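Local coordinates for protein anti-sigma-D factor RsdA (Mycobacterium tuberculosis, PDB 3VEP) that probably acts as an anti-sigma factor, its cytoplasmic N-terminal part holding the extracytoplasmic-function sigma factor SigD inactive until regulated intramembrane proteolysis releases it, at residues A[21-26]-A[33-38]; A[25-30]-A[49-54]. All coordinates share one frame; numbering follows the deposited sequence.

Contact 1 of 2, residues A[21-26]-A[33-38]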
# COMPACT_ATOMS: atom_id res chain seq x y z
N ASP A 21 0.79 -2.43 -9.40
CA ASP A 21 -0.24 -1.48 -9.79
C ASP A 21 -1.60 -2.15 -9.74
O ASP A 21 -2.57 -1.59 -9.22
CB ASP A 21 0.00 -0.99 -11.21
CG ASP A 21 -0.67 0.32 -11.49
OD1 ASP A 21 -0.81 1.16 -10.58
OD2 ASP A 21 -1.05 0.53 -12.65
N LEU A 22 -1.68 -3.37 -10.27
CA LEU A 22 -2.91 -4.13 -10.20
C LEU A 22 -3.31 -4.46 -8.76
O LEU A 22 -4.48 -4.30 -8.40
CB LEU A 22 -2.78 -5.38 -11.04
CG LEU A 22 -3.43 -5.14 -12.41
CD1 LEU A 22 -2.90 -3.87 -13.10
CD2 LEU A 22 -3.37 -6.35 -13.31
N LEU A 23 -2.36 -4.87 -7.92
CA LEU A 23 -2.70 -5.16 -6.53
C LEU A 23 -3.29 -3.92 -5.82
O LEU A 23 -4.36 -4.00 -5.21
CB LEU A 23 -1.49 -5.66 -5.75
CG LEU A 23 -1.78 -6.21 -4.34
CD1 LEU A 23 -0.93 -5.58 -3.25
CD2 LEU A 23 -3.28 -6.31 -3.94
N LEU A 24 -2.59 -2.80 -5.90
CA LEU A 24 -3.10 -1.54 -5.36
C LEU A 24 -4.49 -1.15 -5.96
O LEU A 24 -5.34 -0.62 -5.23
CB LEU A 24 -2.09 -0.41 -5.51
CG LEU A 24 -0.77 -0.62 -4.73
CD1 LEU A 24 0.18 0.52 -4.92
CD2 LEU A 24 -0.99 -0.82 -3.23
N ASP A 25 -4.72 -1.42 -7.25
CA ASP A 25 -6.00 -1.09 -7.85
C ASP A 25 -7.10 -1.94 -7.22
O ASP A 25 -8.22 -1.46 -7.03
CB ASP A 25 -6.03 -1.32 -9.37
CG ASP A 25 -5.32 -0.21 -10.18
OD1 ASP A 25 -5.01 0.86 -9.62
OD2 ASP A 25 -5.08 -0.42 -11.40
N ALA A 26 -6.79 -3.20 -6.91
CA ALA A 26 -7.75 -4.10 -6.27
C ALA A 26 -7.99 -3.68 -4.82
O ALA A 26 -9.13 -3.65 -4.35
CB ALA A 26 -7.28 -5.52 -6.33
N VAL A 33 -8.58 -10.31 -2.87
CA VAL A 33 -7.73 -11.18 -3.69
C VAL A 33 -7.11 -12.31 -2.87
O VAL A 33 -6.76 -12.14 -1.68
CB VAL A 33 -6.64 -10.37 -4.40
CG1 VAL A 33 -5.72 -11.30 -5.23
CG2 VAL A 33 -7.27 -9.32 -5.28
N ASP A 34 -6.97 -13.47 -3.50
CA ASP A 34 -6.36 -14.62 -2.85
C ASP A 34 -4.91 -14.87 -3.30
O ASP A 34 -4.66 -15.23 -4.44
CB ASP A 34 -7.20 -15.87 -3.09
CG ASP A 34 -7.36 -16.71 -1.84
OD1 ASP A 34 -7.52 -16.11 -0.74
OD2 ASP A 34 -7.32 -17.95 -1.96
N PHE A 35 -3.96 -14.66 -2.40
CA PHE A 35 -2.56 -14.81 -2.75
C PHE A 35 -2.08 -16.20 -2.41
O PHE A 35 -2.56 -16.81 -1.45
CB PHE A 35 -1.68 -13.77 -2.06
CG PHE A 35 -1.92 -12.38 -2.54
CD1 PHE A 35 -1.38 -11.94 -3.73
CD2 PHE A 35 -2.70 -11.51 -1.81
CE1 PHE A 35 -1.62 -10.66 -4.19
CE2 PHE A 35 -2.94 -10.23 -2.25
CZ PHE A 35 -2.39 -9.81 -3.45
N ALA A 36 -1.13 -16.68 -3.21
CA ALA A 36 -0.43 -17.94 -2.91
C ALA A 36 0.37 -17.86 -1.61
O ALA A 36 0.13 -18.63 -0.68
CB ALA A 36 0.47 -18.33 -4.07
N ASP A 37 1.28 -16.89 -1.54
CA ASP A 37 2.09 -16.65 -0.34
C ASP A 37 1.26 -15.99 0.75
O ASP A 37 0.76 -14.89 0.56
CB ASP A 37 3.29 -15.77 -0.71
CG ASP A 37 4.29 -15.61 0.43
OD1 ASP A 37 3.99 -15.97 1.58
OD2 ASP A 37 5.39 -15.07 0.17
N PRO A 38 1.14 -16.66 1.90
CA PRO A 38 0.29 -16.27 3.04
C PRO A 38 0.69 -14.91 3.57
O PRO A 38 -0.13 -14.24 4.20
CB PRO A 38 0.58 -17.33 4.11
CG PRO A 38 1.17 -18.49 3.37
CD PRO A 38 1.86 -17.93 2.16
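The backbone N of F35 is hydrogen-bonded to OD1 of D41, which anchors the backbone of the residue whose ring meets L23 within a helix-loop-helix unit in which the connection doubles back beside helix 13-28. Helix 13-28 carries L23 and A26, the connection to helix 38-55 carries V33 and F35, and the meeting of the two is wholly apolar. It consists of two pairs. In the first, L23 brings CD2 to within 3.6 Å of CZ of F35, arriving at the edge of the ring and close to its plane, so the leucine does not lie on a ring face; CG of L23 follows at 3.8 Å from the same CZ. The two side chains cross at about a right angle. Because CG of L23 stands anti to the backbone N (chi1 -171°), the branched end swings out from the helix flank to meet the ring. F35 also packs against D40 and A44, tying the loop to both helices. Along helix 13-28, D21 and D25 form salt bridges with basic side chains of another protein's chain, and L23 packs there too, consistent with a sigma-factor-binding region. In the second pair, one helical turn beyond L23, CB of A26 faces CG2 of V33 at 3.9 Å. The other branch of V33 has a different job, so a single valine touches both the helix and the phenylalanine: its CG1 sits 4.0 Å above the plane of the F35 ring, displaced toward the rim.

Contact 2 of 2, residues A[25-30]-A[49-54]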
# COMPACT_ATOMS: atom_id res chain seq x y z
N ASP A 25 -4.72 -1.42 -7.25
CA ASP A 25 -6.00 -1.09 -7.85
C ASP A 25 -7.10 -1.94 -7.22
O ASP A 25 -8.22 -1.46 -7.03
CB ASP A 25 -6.03 -1.32 -9.37
CG ASP A 25 -5.32 -0.21 -10.18
OD1 ASP A 25 -5.01 0.86 -9.62
OD2 ASP A 25 -5.08 -0.42 -11.40
N ALA A 26 -6.79 -3.20 -6.91
CA ALA A 26 -7.75 -4.10 -6.27
C ALA A 26 -7.99 -3.68 -4.82
O ALA A 26 -9.13 -3.65 -4.35
CB ALA A 26 -7.28 -5.52 -6.33
N LEU A 27 -6.91 -3.36 -4.12
CA LEU A 27 -7.04 -2.84 -2.77
C LEU A 27 -7.97 -1.64 -2.76
O LEU A 27 -8.80 -1.51 -1.89
CB LEU A 27 -5.68 -2.45 -2.20
CG LEU A 27 -4.93 -3.72 -1.74
CD1 LEU A 27 -3.45 -3.49 -1.40
CD2 LEU A 27 -5.65 -4.46 -0.62
N ALA A 28 -7.81 -0.77 -3.74
CA ALA A 28 -8.51 0.51 -3.75
C ALA A 28 -10.01 0.32 -3.98
O ALA A 28 -10.81 1.09 -3.46
CB ALA A 28 -7.94 1.41 -4.81
N GLU A 29 -10.36 -0.68 -4.77
CA GLU A 29 -11.74 -1.00 -5.07
C GLU A 29 -12.31 -1.96 -4.05
O GLU A 29 -13.40 -2.49 -4.23
CB GLU A 29 -11.82 -1.69 -6.42
CG GLU A 29 -11.54 -0.83 -7.60
CD GLU A 29 -11.52 -1.64 -8.87
OE1 GLU A 29 -11.05 -2.81 -8.81
OE2 GLU A 29 -12.00 -1.13 -9.91
N ARG A 30 -11.55 -2.21 -3.00
CA ARG A 30 -11.95 -3.16 -1.98
C ARG A 30 -12.22 -4.59 -2.50
O ARG A 30 -12.96 -5.35 -1.93
CB ARG A 30 -13.11 -2.58 -1.17
CG ARG A 30 -12.83 -1.19 -0.56
CD ARG A 30 -13.63 -0.93 0.74
NE ARG A 30 -14.70 -1.91 0.80
CZ ARG A 30 -14.87 -2.83 1.73
NH1 ARG A 30 -14.07 -2.90 2.78
NH2 ARG A 30 -15.88 -3.65 1.60
N GLN A 49 -7.80 -3.43 6.04
CA GLN A 49 -8.39 -2.99 7.30
C GLN A 49 -8.05 -1.52 7.53
O GLN A 49 -8.86 -0.73 8.00
CB GLN A 49 -7.95 -3.85 8.49
CG GLN A 49 -8.70 -3.54 9.77
CD GLN A 49 -10.23 -3.46 9.57
OE1 GLN A 49 -10.85 -2.37 9.63
NE2 GLN A 49 -10.85 -4.62 9.32
N TRP A 50 -6.83 -1.18 7.15
CA TRP A 50 -6.27 0.14 7.36
C TRP A 50 -6.94 1.15 6.44
O TRP A 50 -7.28 2.25 6.85
CB TRP A 50 -4.77 0.05 7.12
CG TRP A 50 -4.04 1.32 6.95
CD1 TRP A 50 -3.65 2.19 7.94
CD2 TRP A 50 -3.53 1.85 5.72
NE1 TRP A 50 -2.94 3.23 7.38
CE2 TRP A 50 -2.86 3.06 6.03
CE3 TRP A 50 -3.59 1.43 4.39
CZ2 TRP A 50 -2.25 3.85 5.05
CZ3 TRP A 50 -2.98 2.21 3.41
CH2 TRP A 50 -2.32 3.41 3.75
N ARG A 51 -7.11 0.75 5.18
CA ARG A 51 -7.90 1.45 4.18
C ARG A 51 -9.27 1.76 4.76
O ARG A 51 -9.73 2.90 4.74
CB ARG A 51 -8.05 0.55 2.94
CG ARG A 51 -8.93 1.09 1.79
CD ARG A 51 -9.51 -0.04 0.91
NE ARG A 51 -10.16 -1.08 1.70
CZ ARG A 51 -10.07 -2.38 1.47
NH1 ARG A 51 -9.35 -2.88 0.48
NH2 ARG A 51 -10.70 -3.22 2.28
N ASP A 52 -9.94 0.73 5.28
CA ASP A 52 -11.27 0.91 5.85
C ASP A 52 -11.29 1.94 7.00
O ASP A 52 -12.02 2.95 6.91
CB ASP A 52 -11.91 -0.44 6.22
CG ASP A 52 -12.33 -1.26 4.98
OD1 ASP A 52 -12.18 -0.79 3.83
OD2 ASP A 52 -12.85 -2.38 5.12
N ASP A 53 -10.48 1.71 8.03
CA ASP A 53 -10.45 2.60 9.21
C ASP A 53 -10.25 4.04 8.81
O ASP A 53 -10.90 4.93 9.33
CB ASP A 53 -9.33 2.21 10.18
CG ASP A 53 -9.45 0.78 10.70
OD1 ASP A 53 -10.54 0.17 10.55
OD2 ASP A 53 -8.45 0.29 11.28
N LEU A 54 -9.32 4.27 7.90
CA LEU A 54 -8.93 5.60 7.50
C LEU A 54 -9.96 6.27 6.60
O LEU A 54 -9.96 7.50 6.46
CB LEU A 54 -7.59 5.57 6.76
CG LEU A 54 -6.28 5.46 7.54
CD1 LEU A 54 -5.11 5.78 6.60
CD2 LEU A 54 -6.27 6.41 8.72
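A Schellman motif closes helix 13-28, and its C-prime residue, R30, joins R51 and D52 of helix 38-55 in a salt-bridge network between the two helices. N of R30 bonds to O of L27, and the positive phi of R30 (58°) turns the chain so that N of E31 returns to O of A26. O of L27 then takes a second donor: NH1 of R51, 2.8 Å away, comes in on a lone pair in the carbonyl plane. One arginine thus links the C-terminal end of one helix to the flank of the other. Its chain, bent at chi3 (51°), brings the guanidinium side-on to D52, NE and NH2 both reaching OD1 from above the carboxylate plane. CG of R30 lies over one face of the R51 guanidinium, toward its rim, 3.5 Å from NE of R51. The two guanidinium planes stand 78° apart. NH1 of R30 and NH2 of R51, two donors, come within 3.4 Å; OD1 of D52 bonds to both, which probably offsets their repulsion. With NE of R51, that oxygen accepts from three donors. R30 approaches D52 with NH1 alone: OD2 of D52 is 2.7 Å from that nitrogen, and OD1, 3.0 Å from it, accepts its hydrogen bond through the syn lone pair.

Overall arrangement
Both contacts start from the C-terminal half of helix 13-28 and share D25 and A26, yet their centres lie 12 Å apart. Contact 1 is about 5 Å from the centre of the chain and contact 2 about 8 Å. Contact 1 is apolar and joins the helix to the connecting loop; contact 2 is polar and joins the helix end to the later part of helix 38-55. A26 packs its CB in contact 1, while its O accepts from N of E31 in the turn that carries R30 of contact 2. Near both, D25 forms a salt bridge to another protein's chain, in a region that probably binds the sigma factor.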